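Local coordinates for FEZ-1 protein (PDB 5WCK), which probably hydrolyses beta-lactam antibiotics, as a monomeric subclass B3 metallo-beta-lactamase with two zinc ions in its active site, at residues E44-V47 with P48-K51; K243-I246 with E247-N251; Y254-L257 with K258-E261. The protein carries 2 engineered substitutions. One frame throughout, in Å; residues are numbered along the deposited sequence.

In the fold
All three interactions are local, each between residues about one turn apart on or at the start of a helix, but they sit in different parts of the fold. Interaction 1 starts helix 47-56, and its centre lies about 31 Å from that of interaction 2, on the opposite side of the chain's centre. Interactions 2 and 3 share the C-terminal helix 239-262, with centres about 16 Å apart. Interactions 1 and 2 are partly buried, whereas interaction 3 is a surface contact with Leu257 as its buried residue. Chemistry differs accordingly: a weak amide-to-sulfur bond and proline packing in the first, a tyrosine-lysine CH-pi contact whose polar ends both bind a sulfate in the second, and carboxylate, amide and ammonium groups in the third.

Interaction 1 (E44-V47 with P48-K51); sequences EANV and PMIK
The opening turn of helix 47-56 is built where Asn46 and Val47 meet Met49, Ile50 and Lys51. Residues 44 to 46 already have helical backbone angles but not the regular bonds, and Val47 N reaches back to Glu44 O at 3.2 Å. Regular i to i+4 bonding follows, with Ile50 N donating to Asn46 O at 2.9 Å and Lys51 N to Val47 O at 3.0 Å. Pro48 brings no N-H to this turn. Its CD instead lies 3.6 Å from both Glu44 O and Ala45 O, so the ring fits against carbonyls that such a donor might have used, a common role for proline in a first helical turn. This helix makes the beta-alpha-beta crossover between the adjacent parallel strands 35-39 and 64-68 of the metallo-beta-lactamase fold.

The polar side-chain contact is between Asn46 and Met49. Both CG atoms stand beside their own backbone N (chi1 -59° and -62°), and the two chains slant across one another so that Asn46 ND2 points at Met49 SD. The bond from Asn46 ND2 to Met49 SD is weak, 3.4 Å long, yet fairly straight at 162°. The other end of the amide is held by Leu43, whose N donates to Asn46 OD1, and the two attachments together should limit rotation of the group. Ile50 covers the same turn with CG1 at 3.4 Å from Asn46 O, shielding a carbonyl already engaged by the Ile50 N-H. Val47 turns its branches to Leu82 and Ile83 of helix 80-87. The Asn46 side chain lies about 7 Å from that of Asp75, a ligand of the second zinc ion.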
ATOM      1  N   GLU A  44       9.183  12.188   1.498  1.00 10.22           N
ATOM      2  CA  GLU A  44      10.629  12.327   1.711  1.00 11.30           C
ATOM      3  C   GLU A  44      10.939  12.514   3.198  1.00  9.52           C
ATOM      4  O   GLU A  44      11.900  11.930   3.720  1.00 12.63           O
ATOM      5  CB  GLU A  44      11.183  13.503   0.910  1.00 11.89           C
ATOM      6  CG  GLU A  44      11.318  13.228  -0.562  1.00 16.59           C
ATOM      7  CD  GLU A  44      12.041  14.342  -1.303  1.00 24.72           C
ATOM      8  OE1 GLU A  44      11.869  14.458  -2.535  1.00 28.98           O
ATOM      9  OE2 GLU A  44      12.747  15.116  -0.629  1.00 32.04           O
ATOM     10  N   ALA A  45      10.126  13.337   3.890  1.00 11.35           N
ATOM     11  CA  ALA A  45      10.289  13.596   5.328  1.00 15.12           C
ATOM     12  C   ALA A  45      10.138  12.325   6.176  1.00 17.38           C
ATOM     13  O   ALA A  45      10.594  12.287   7.310  1.00 16.95           O
ATOM     14  CB  ALA A  45       9.289  14.643   5.763  1.00 17.21           C
ATOM     15  N   ASN A  46       9.473  11.286   5.645  1.00 12.63           N
ATOM     16  CA  ASN A  46       9.241  10.085   6.423  1.00 10.35           C
ATOM     17  C   ASN A  46      10.381   9.069   6.259  1.00 11.15           C
ATOM     18  O   ASN A  46      10.418   8.095   7.014  1.00 12.26           O
ATOM     19  CB  ASN A  46       7.925   9.407   6.032  1.00 10.59           C
ATOM     20  CG  ASN A  46       6.721  10.302   6.207  1.00 11.92           C
ATOM     21  OD1 ASN A  46       5.875  10.365   5.325  1.00 11.68           O
ATOM     22  ND2 ASN A  46       6.650  11.036   7.312  1.00 12.08           N
ATOM     23  N   VAL A  47      11.285   9.263   5.292  1.00 11.94           N
ATOM     24  CA  VAL A  47      12.356   8.273   5.058  1.00 11.20           C
ATOM     25  C   VAL A  47      13.231   8.131   6.306  1.00  9.57           C
ATOM     26  O   VAL A  47      13.519   7.024   6.762  1.00  9.29           O
ATOM     27  CB  VAL A  47      13.152   8.567   3.771  1.00 11.13           C
ATOM     28  CG1 VAL A  47      14.380   7.681   3.639  1.00 11.64           C
ATOM     29  CG2 VAL A  47      12.282   8.410   2.537  1.00  8.64           C
ATOM     30  N   PRO A  48      13.700   9.209   6.979  1.00  9.65           N
ATOM     31  CA  PRO A  48      14.437   8.999   8.226  1.00 11.00           C
ATOM     32  C   PRO A  48      13.624   8.304   9.323  1.00 11.31           C
ATOM     33  O   PRO A  48      14.196   7.603  10.164  1.00 12.41           O
ATOM     34  CB  PRO A  48      14.847  10.414   8.675  1.00 14.16           C
ATOM     35  CG  PRO A  48      14.705  11.256   7.444  1.00 17.85           C
ATOM     36  CD  PRO A  48      13.650  10.614   6.564  1.00 14.25           C
ATOM     37  N   MET A  49      12.293   8.483   9.304  1.00 11.62           N
ATOM     38  CA  MET A  49      11.410   7.865  10.279  1.00 10.57           C
ATOM     39  C   MET A  49      11.339   6.351  10.028  1.00  7.66           C
ATOM     40  O   MET A  49      11.319   5.550  10.967  1.00  8.60           O
ATOM     41  CB  MET A  49      10.010   8.488  10.231  1.00 12.26           C
ATOM     42  CG  MET A  49      10.031   9.960  10.571  1.00 13.92           C
ATOM     43  SD  MET A  49       8.496  10.833  10.166  1.00 19.33           S
ATOM     44  CE  MET A  49       7.359  10.043  11.269  1.00 13.31           C
ATOM     45  N   ILE A  50      11.220   5.980   8.749  1.00  9.21           N
ATOM     46  CA  ILE A  50      11.198   4.548   8.363  1.00  9.01           C
ATOM     47  C   ILE A  50      12.530   3.902   8.773  1.00  7.55           C
ATOM     48  O   ILE A  50      12.537   2.822   9.391  1.00  9.03           O
ATOM     49  CB  ILE A  50      10.878   4.387   6.868  1.00  8.74           C
ATOM     50  CG1 ILE A  50       9.437   4.820   6.568  1.00  9.24           C
ATOM     51  CG2 ILE A  50      11.116   2.949   6.424  1.00 11.17           C
ATOM     52  CD1 ILE A  50       9.154   5.042   5.113  1.00 10.15           C
ATOM     53  N   LYS A  51      13.651   4.562   8.440  1.00 10.59           N
ATOM     54  CA  LYS A  51      14.972   4.055   8.834  1.00  9.56           C
ATOM     55  C   LYS A  51      15.015   3.840  10.347  1.00  9.51           C
ATOM     56  O   LYS A  51      15.449   2.789  10.835  1.00 10.30           O
ATOM     57  CB  LYS A  51      16.081   5.012   8.396  1.00 10.28           C
ATOM     58  CG  LYS A  51      17.470   4.575   8.829  1.00 10.69           C
ATOM     59  CD  LYS A  51      18.573   5.462   8.284  1.00 15.49           C
ATOM     60  CE  LYS A  51      19.933   4.926   8.669  1.00 17.44           C
ATOM     61  NZ  LYS A  51      21.034   5.691   8.053  1.00 18.55           N
TER

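Interaction 2 (K243-I246 with E247-N251); sequences KNYI and EQKAN. With SO4 (sulfate ion), chain J.
Lys243 meets Glu247 through the backbone, its O accepting from Glu247 N at 3.0 Å, with Glu247 CB resting 3.5 Å from the same Lys243 O. Asn244 O takes the N-H of Gln248 at 2.9 Å. At Tyr245 the side chains take over. With CG anti to the backbone N (chi1 175°), the ring reaches across the Lys249 chain, whose CG lies over one face, offset to the rim, 3.8 Å from the ring centroid and 24° off the normal. This is a CH-pi contact. Two successive bends then curl the lysine round, and Lys249 NZ binds O4 of a sulfate ion, probably from the crystallisation liquor, at 2.7 Å. Sulfate O2 lies in the ring plane at its edge, 2.4 Å from Tyr245 OH, a bond so short that its length is doubtful. Asp252 forms a salt bridge with Lys249 NZ as well, so the ammonium is shared between two anions. Ile246 O accepts from Ala250 N. Beyond this turn of helix 239-262, Tyr245 and Ile246 pack on Ile172 of strand 165-172, Tyr245 also meets the Phe211 ring of strand 210-213, and Ile246 and Ala250 face helix 192-204.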
ATOM      1  N   LYS A 243     -13.920  -7.671   5.503  1.00  6.63           N
ATOM      2  CA  LYS A 243     -15.155  -7.873   4.691  1.00  8.58           C
ATOM      3  C   LYS A 243     -15.968  -6.573   4.675  1.00  7.88           C
ATOM      4  O   LYS A 243     -16.401  -6.088   3.645  1.00  7.50           O
ATOM      5  CB  LYS A 243     -15.958  -9.036   5.298  1.00 12.31           C
ATOM      6  CG  LYS A 243     -17.414  -9.147   4.884  1.00 23.84           C
ATOM      7  CD  LYS A 243     -18.078 -10.382   5.470  1.00 16.56           C
ATOM      8  CE  LYS A 243     -18.864 -10.098   6.728  1.00 23.67           C
ATOM      9  NZ  LYS A 243     -19.727 -11.253   7.071  1.00 18.38           N
ATOM     10  N   ASN A 244     -16.162  -5.980   5.858  1.00  7.65           N
ATOM     11  CA  ASN A 244     -17.043  -4.839   5.988  1.00  8.00           C
ATOM     12  C   ASN A 244     -16.418  -3.609   5.323  1.00  7.13           C
ATOM     13  O   ASN A 244     -17.121  -2.789   4.732  1.00  8.42           O
ATOM     14  CB  ASN A 244     -17.342  -4.554   7.456  1.00 10.09           C
ATOM     15  CG  ASN A 244     -18.279  -5.554   8.090  1.00 14.84           C
ATOM     16  OD1 ASN A 244     -18.914  -6.363   7.406  1.00 16.60           O
ATOM     17  ND2 ASN A 244     -18.323  -5.526   9.415  1.00 16.27           N
ATOM     18  N   TYR A 245     -15.088  -3.467   5.422  1.00  6.06           N
ATOM     19  CA  TYR A 245     -14.403  -2.313   4.822  1.00  6.17           C
ATOM     20  C   TYR A 245     -14.485  -2.379   3.298  1.00  6.22           C
ATOM     21  O   TYR A 245     -14.794  -1.400   2.639  1.00  6.41           O
ATOM     22  CB  TYR A 245     -12.939  -2.236   5.270  1.00  6.84           C
ATOM     23  CG  TYR A 245     -12.177  -1.138   4.567  1.00  6.36           C
ATOM     24  CD1 TYR A 245     -12.344   0.186   4.931  1.00  6.94           C
ATOM     25  CD2 TYR A 245     -11.322  -1.405   3.507  1.00  7.42           C
ATOM     26  CE1 TYR A 245     -11.682   1.208   4.269  1.00  6.98           C
ATOM     27  CE2 TYR A 245     -10.641  -0.392   2.848  1.00  6.10           C
ATOM     28  CZ  TYR A 245     -10.823   0.918   3.222  1.00  5.47           C
ATOM     29  OH  TYR A 245     -10.208   1.955   2.583  1.00  9.33           O
ATOM     30  N   ILE A 246     -14.195  -3.551   2.740  1.00  5.45           N
ATOM     31  CA  ILE A 246     -14.312  -3.737   1.290  1.00  6.62           C
ATOM     32  C   ILE A 246     -15.745  -3.433   0.838  1.00  7.37           C
ATOM     33  O   ILE A 246     -15.981  -2.713  -0.154  1.00  7.89           O
ATOM     34  CB  ILE A 246     -13.841  -5.139   0.883  1.00  5.74           C
ATOM     35  CG1 ILE A 246     -12.321  -5.265   1.036  1.00  6.53           C
ATOM     36  CG2 ILE A 246     -14.288  -5.450  -0.542  1.00  7.46           C
ATOM     37  CD1 ILE A 246     -11.826  -6.679   1.156  1.00  7.32           C
ATOM     38  N   GLU A 247     -16.743  -3.960   1.546  1.00  6.01           N
ATOM     39  CA  GLU A 247     -18.147  -3.699   1.175  1.00  7.44           C
ATOM     40  C   GLU A 247     -18.482  -2.203   1.283  1.00  7.02           C
ATOM     41  O   GLU A 247     -19.163  -1.664   0.429  1.00  7.05           O
ATOM     42  CB  GLU A 247     -19.110  -4.527   2.037  1.00  8.99           C
ATOM     43  CG  GLU A 247     -20.564  -4.336   1.679  1.00 15.38           C
ATOM     44  CD  GLU A 247     -21.058  -5.010   0.405  1.00 33.44           C
ATOM     45  OE1 GLU A 247     -20.288  -5.767  -0.202  1.00 29.78           O
ATOM     46  OE2 GLU A 247     -22.223  -4.772   0.019  1.00 31.79           O
ATOM     47  N   GLN A 248     -17.983  -1.525   2.318  1.00  7.38           N
ATOM     48  CA  GLN A 248     -18.215  -0.103   2.494  1.00  7.75           C
ATOM     49  C   GLN A 248     -17.608   0.689   1.323  1.00  6.58           C
ATOM     50  O   GLN A 248     -18.224   1.583   0.802  1.00  7.86           O
ATOM     51  CB  GLN A 248     -17.632   0.406   3.811  1.00 10.03           C
ATOM     52  CG  GLN A 248     -17.888   1.891   4.043  1.00 12.63           C
ATOM     53  CD  GLN A 248     -19.363   2.162   4.205  1.00 24.39           C
ATOM     54  OE1 GLN A 248     -20.039   1.544   5.030  1.00 25.23           O
ATOM     55  NE2 GLN A 248     -19.887   3.064   3.387  1.00 22.31           N
ATOM     56  N   LYS A 249     -16.365   0.377   0.942  1.00  5.38           N
ATOM     57  CA  LYS A 249     -15.717   1.099  -0.136  1.00  5.68           C
ATOM     58  C   LYS A 249     -16.396   0.767  -1.471  1.00  6.34           C
ATOM     59  O   LYS A 249     -16.488   1.638  -2.344  1.00  7.33           O
ATOM     60  CB  LYS A 249     -14.211   0.846  -0.171  1.00  8.88           C
ATOM     61  CG  LYS A 249     -13.443   1.369   1.031  1.00  7.00           C
ATOM     62  CD  LYS A 249     -13.747   2.822   1.408  1.00  7.69           C
ATOM     63  CE  LYS A 249     -13.549   3.807   0.279  1.00 10.44           C
ATOM     64  NZ  LYS A 249     -13.963   5.168   0.712  1.00 15.75           N
ATOM     65  N   ALA A 250     -16.913  -0.461  -1.636  1.00  6.46           N
ATOM     66  CA  ALA A 250     -17.663  -0.791  -2.850  1.00  8.02           C
ATOM     67  C   ALA A 250     -18.930   0.076  -2.901  1.00  7.22           C
ATOM     68  O   ALA A 250     -19.279   0.658  -3.936  1.00  6.75           O
ATOM     69  CB  ALA A 250     -17.989  -2.263  -2.873  1.00  7.58           C
ATOM     70  N   ASN A 251     -19.618   0.197  -1.757  1.00  6.97           N
ATOM     71  CA  ASN A 251     -20.817   1.004  -1.685  1.00 10.64           C
ATOM     72  C   ASN A 251     -20.465   2.479  -1.945  1.00  9.30           C
ATOM     73  O   ASN A 251     -21.191   3.165  -2.662  1.00  9.70           O
ATOM     74  CB  ASN A 251     -21.536   0.782  -0.353  1.00  9.41           C
ATOM     75  CG  ASN A 251     -22.263  -0.550  -0.320  1.00 16.11           C
ATOM     76  OD1 ASN A 251     -22.652  -1.067  -1.366  1.00 17.08           O
ATOM     77  ND2 ASN A 251     -22.430  -1.119   0.866  1.00 16.27           N
TER
HETATM   78  S   SO4 J 308     -11.413   5.342   3.670  0.50 31.15           S
HETATM   79  O1  SO4 J 308     -10.535   6.351   4.290  0.50 27.26           O
HETATM   80  O2  SO4 J 308     -10.587   4.324   2.957  0.50 12.58           O
HETATM   81  O3  SO4 J 308     -12.223   4.678   4.721  0.50 23.65           O
HETATM   82  O4  SO4 J 308     -12.297   6.022   2.693  0.50 21.21           O

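Interaction 3 (Y254-L257 with K258-E261); sequences YTEL and KKQE
Glu256 lies across Gln260 one turn on in helix 239-262, with Glu256 CG 3.6 Å from Gln260 NE2. The link between them is a hydrogen bond from Gln260 NE2 to Glu256 OE1 at 2.9 Å, almost straight at 175°. OE1 uses its anti lone pair, the one directed away from OE2, and lies nearly in the amide plane of the glutamine, while the carboxylate itself is turned 75° to that plane. A bend at the second torsion (chi2 60°) swings the carboxylate onward, to the amide of Gln260. The Gln260 amide is held at both its nitrogen and its oxygen, since NE2 also donates to Tyr181 O and OE1 accepts from Leu183 N, which should fix the rotation of the amide.

The second carboxylate oxygen faces another partner. A water donates to Glu256 OE2 at 2.7 Å and has a weak, long contact of 3.4 Å with Lys259 NZ, so the opposite charges, whose atoms OE2 and NZ stand 5.2 Å apart, are linked at most loosely, through this water. Farther round the helix, Glu261 lies obliquely across Leu257 in van der Waals contact, Glu261 CD 3.9 Å from Leu257 CD1 and Glu261 OE1 3.6 Å from Leu257 CG. Backbone bonds i to i+4 run through the whole turn.

This stretch closes the C-terminal helix near the molecular surface. Tyr254 packs on Lys197 and Ile200 of helix 192-204, while Glu256 touches Val177 and Leu183, and Glu261 touches Val184, in the loop between strand 165-172 and that helix.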
ATOM      1  N   TYR A 254     -20.130   3.101  -5.658  1.00  5.99           N
ATOM      2  CA  TYR A 254     -21.426   3.167  -6.330  1.00  7.07           C
ATOM      3  C   TYR A 254     -22.218   4.408  -5.922  1.00  6.61           C
ATOM      4  O   TYR A 254     -22.976   4.950  -6.731  1.00  8.31           O
ATOM      5  CB  TYR A 254     -22.215   1.870  -6.166  1.00  7.68           C
ATOM      6  CG  TYR A 254     -21.837   0.828  -7.187  1.00  6.16           C
ATOM      7  CD1 TYR A 254     -22.426   0.814  -8.440  1.00  7.19           C
ATOM      8  CD2 TYR A 254     -20.830  -0.084  -6.942  1.00  5.24           C
ATOM      9  CE1 TYR A 254     -22.060  -0.108  -9.398  1.00  7.92           C
ATOM     10  CE2 TYR A 254     -20.448  -1.010  -7.885  1.00  7.50           C
ATOM     11  CZ  TYR A 254     -21.066  -1.023  -9.116  1.00  8.01           C
ATOM     12  OH  TYR A 254     -20.682  -1.944 -10.029  1.00  8.79           O
ATOM     13  N   THR A 255     -22.045   4.876  -4.687  1.00  6.59           N
ATOM     14  CA  THR A 255     -22.651   6.123  -4.257  1.00  7.82           C
ATOM     15  C   THR A 255     -22.107   7.294  -5.097  1.00  7.69           C
ATOM     16  O   THR A 255     -22.878   8.201  -5.493  1.00  7.74           O
ATOM     17  CB  THR A 255     -22.441   6.364  -2.758  1.00 10.92           C
ATOM     18  OG1 THR A 255     -23.175   5.345  -2.078  1.00  9.66           O
ATOM     19  CG2 THR A 255     -22.933   7.733  -2.328  1.00  9.95           C
ATOM     20  N   GLU A 256     -20.795   7.317  -5.319  1.00  6.97           N
ATOM     21  CA  GLU A 256     -20.165   8.404  -6.082  1.00  7.26           C
ATOM     22  C   GLU A 256     -20.569   8.296  -7.558  1.00  7.79           C
ATOM     23  O   GLU A 256     -20.815   9.297  -8.217  1.00  7.88           O
ATOM     24  CB  GLU A 256     -18.647   8.408  -5.912  1.00  8.23           C
ATOM     25  CG  GLU A 256     -17.962   9.531  -6.641  1.00  9.34           C
ATOM     26  CD  GLU A 256     -18.356  10.959  -6.264  1.00 10.91           C
ATOM     27  OE1 GLU A 256     -18.096  11.865  -7.103  1.00 12.67           O
ATOM     28  OE2 GLU A 256     -18.894  11.171  -5.134  1.00 10.16           O
ATOM     29  N   LEU A 257     -20.665   7.064  -8.068  1.00  7.06           N
ATOM     30  CA  LEU A 257     -21.103   6.854  -9.422  1.00  9.08           C
ATOM     31  C   LEU A 257     -22.537   7.358  -9.599  1.00  7.37           C
ATOM     32  O   LEU A 257     -22.834   8.093 -10.557  1.00  7.82           O
ATOM     33  CB  LEU A 257     -20.955   5.377  -9.776  1.00  8.25           C
ATOM     34  CG  LEU A 257     -21.396   5.015 -11.193  1.00  9.43           C
ATOM     35  CD1 LEU A 257     -20.428   5.580 -12.232  1.00 11.13           C
ATOM     36  CD2 LEU A 257     -21.518   3.521 -11.332  1.00  8.44           C
ATOM     37  N   LYS A 258     -23.418   7.007  -8.659  1.00  7.31           N
ATOM     38  CA  LYS A 258     -24.814   7.513  -8.657  1.00  7.36           C
ATOM     39  C   LYS A 258     -24.821   9.048  -8.684  1.00  9.78           C
ATOM     40  O   LYS A 258     -25.605   9.686  -9.406  1.00  9.16           O
ATOM     41  CB  LYS A 258     -25.545   6.968  -7.425  1.00  7.54           C
ATOM     42  CG  LYS A 258     -26.904   7.582  -7.147  1.00  7.32           C
ATOM     43  CD  LYS A 258     -27.652   6.916  -6.034  1.00 12.84           C
ATOM     44  CE  LYS A 258     -28.938   7.628  -5.667  1.00 21.22           C
ATOM     45  NZ  LYS A 258     -28.700   8.923  -4.986  1.00 26.48           N
ATOM     46  N   LYS A 259     -23.993   9.675  -7.840  1.00  6.69           N
ATOM     47  CA  LYS A 259     -23.964  11.155  -7.792  1.00  7.10           C
ATOM     48  C   LYS A 259     -23.565  11.713  -9.164  1.00  8.18           C
ATOM     49  O   LYS A 259     -24.154  12.697  -9.669  1.00  9.13           O
ATOM     50  CB  LYS A 259     -23.009  11.606  -6.682  1.00  8.68           C
ATOM     51  CG  LYS A 259     -22.955  13.106  -6.493  1.00 11.70           C
ATOM     52  CD  LYS A 259     -22.175  13.515  -5.261  1.00 13.11           C
ATOM     53  CE  LYS A 259     -22.298  14.990  -4.985  1.00 17.29           C
ATOM     54  NZ  LYS A 259     -21.602  15.329  -3.722  1.00 17.95           N
ATOM     55  N   GLN A 260     -22.569  11.095  -9.802  1.00  7.50           N
ATOM     56  CA  GLN A 260     -22.057  11.616 -11.082  1.00  8.37           C
ATOM     57  C   GLN A 260     -23.054  11.383 -12.224  1.00 10.58           C
ATOM     58  O   GLN A 260     -23.114  12.182 -13.170  1.00 13.16           O
ATOM     59  CB  GLN A 260     -20.657  11.077 -11.363  1.00  7.96           C
ATOM     60  CG  GLN A 260     -19.629  11.624 -10.384  1.00  8.73           C
ATOM     61  CD  GLN A 260     -18.205  11.312 -10.775  1.00  8.44           C
ATOM     62  OE1 GLN A 260     -17.905  11.116 -11.959  1.00 10.37           O
ATOM     63  NE2 GLN A 260     -17.319  11.251  -9.782  1.00  6.81           N
ATOM     64  N   GLU A 261     -23.834  10.298 -12.152  1.00  9.39           N
ATOM     65  CA  GLU A 261     -24.763   9.938 -13.211  1.00 10.29           C
ATOM     66  C   GLU A 261     -26.137  10.590 -13.022  1.00 13.00           C
ATOM     67  O   GLU A 261     -26.859  10.751 -14.017  1.00 18.55           O
ATOM     68  CB  GLU A 261     -24.919   8.427 -13.244  1.00 10.16           C
ATOM     69  CG  GLU A 261     -23.674   7.735 -13.740  1.00  9.18           C
ATOM     70  CD  GLU A 261     -23.823   6.260 -13.936  1.00 11.02           C
ATOM     71  OE1 GLU A 261     -24.371   5.583 -13.051  1.00 10.85           O
ATOM     72  OE2 GLU A 261     -23.389   5.787 -15.003  1.00 15.13           O
TER
HETATM   73  O   HOH W   1     -18.691  13.540  -3.827  1.00 16.20           O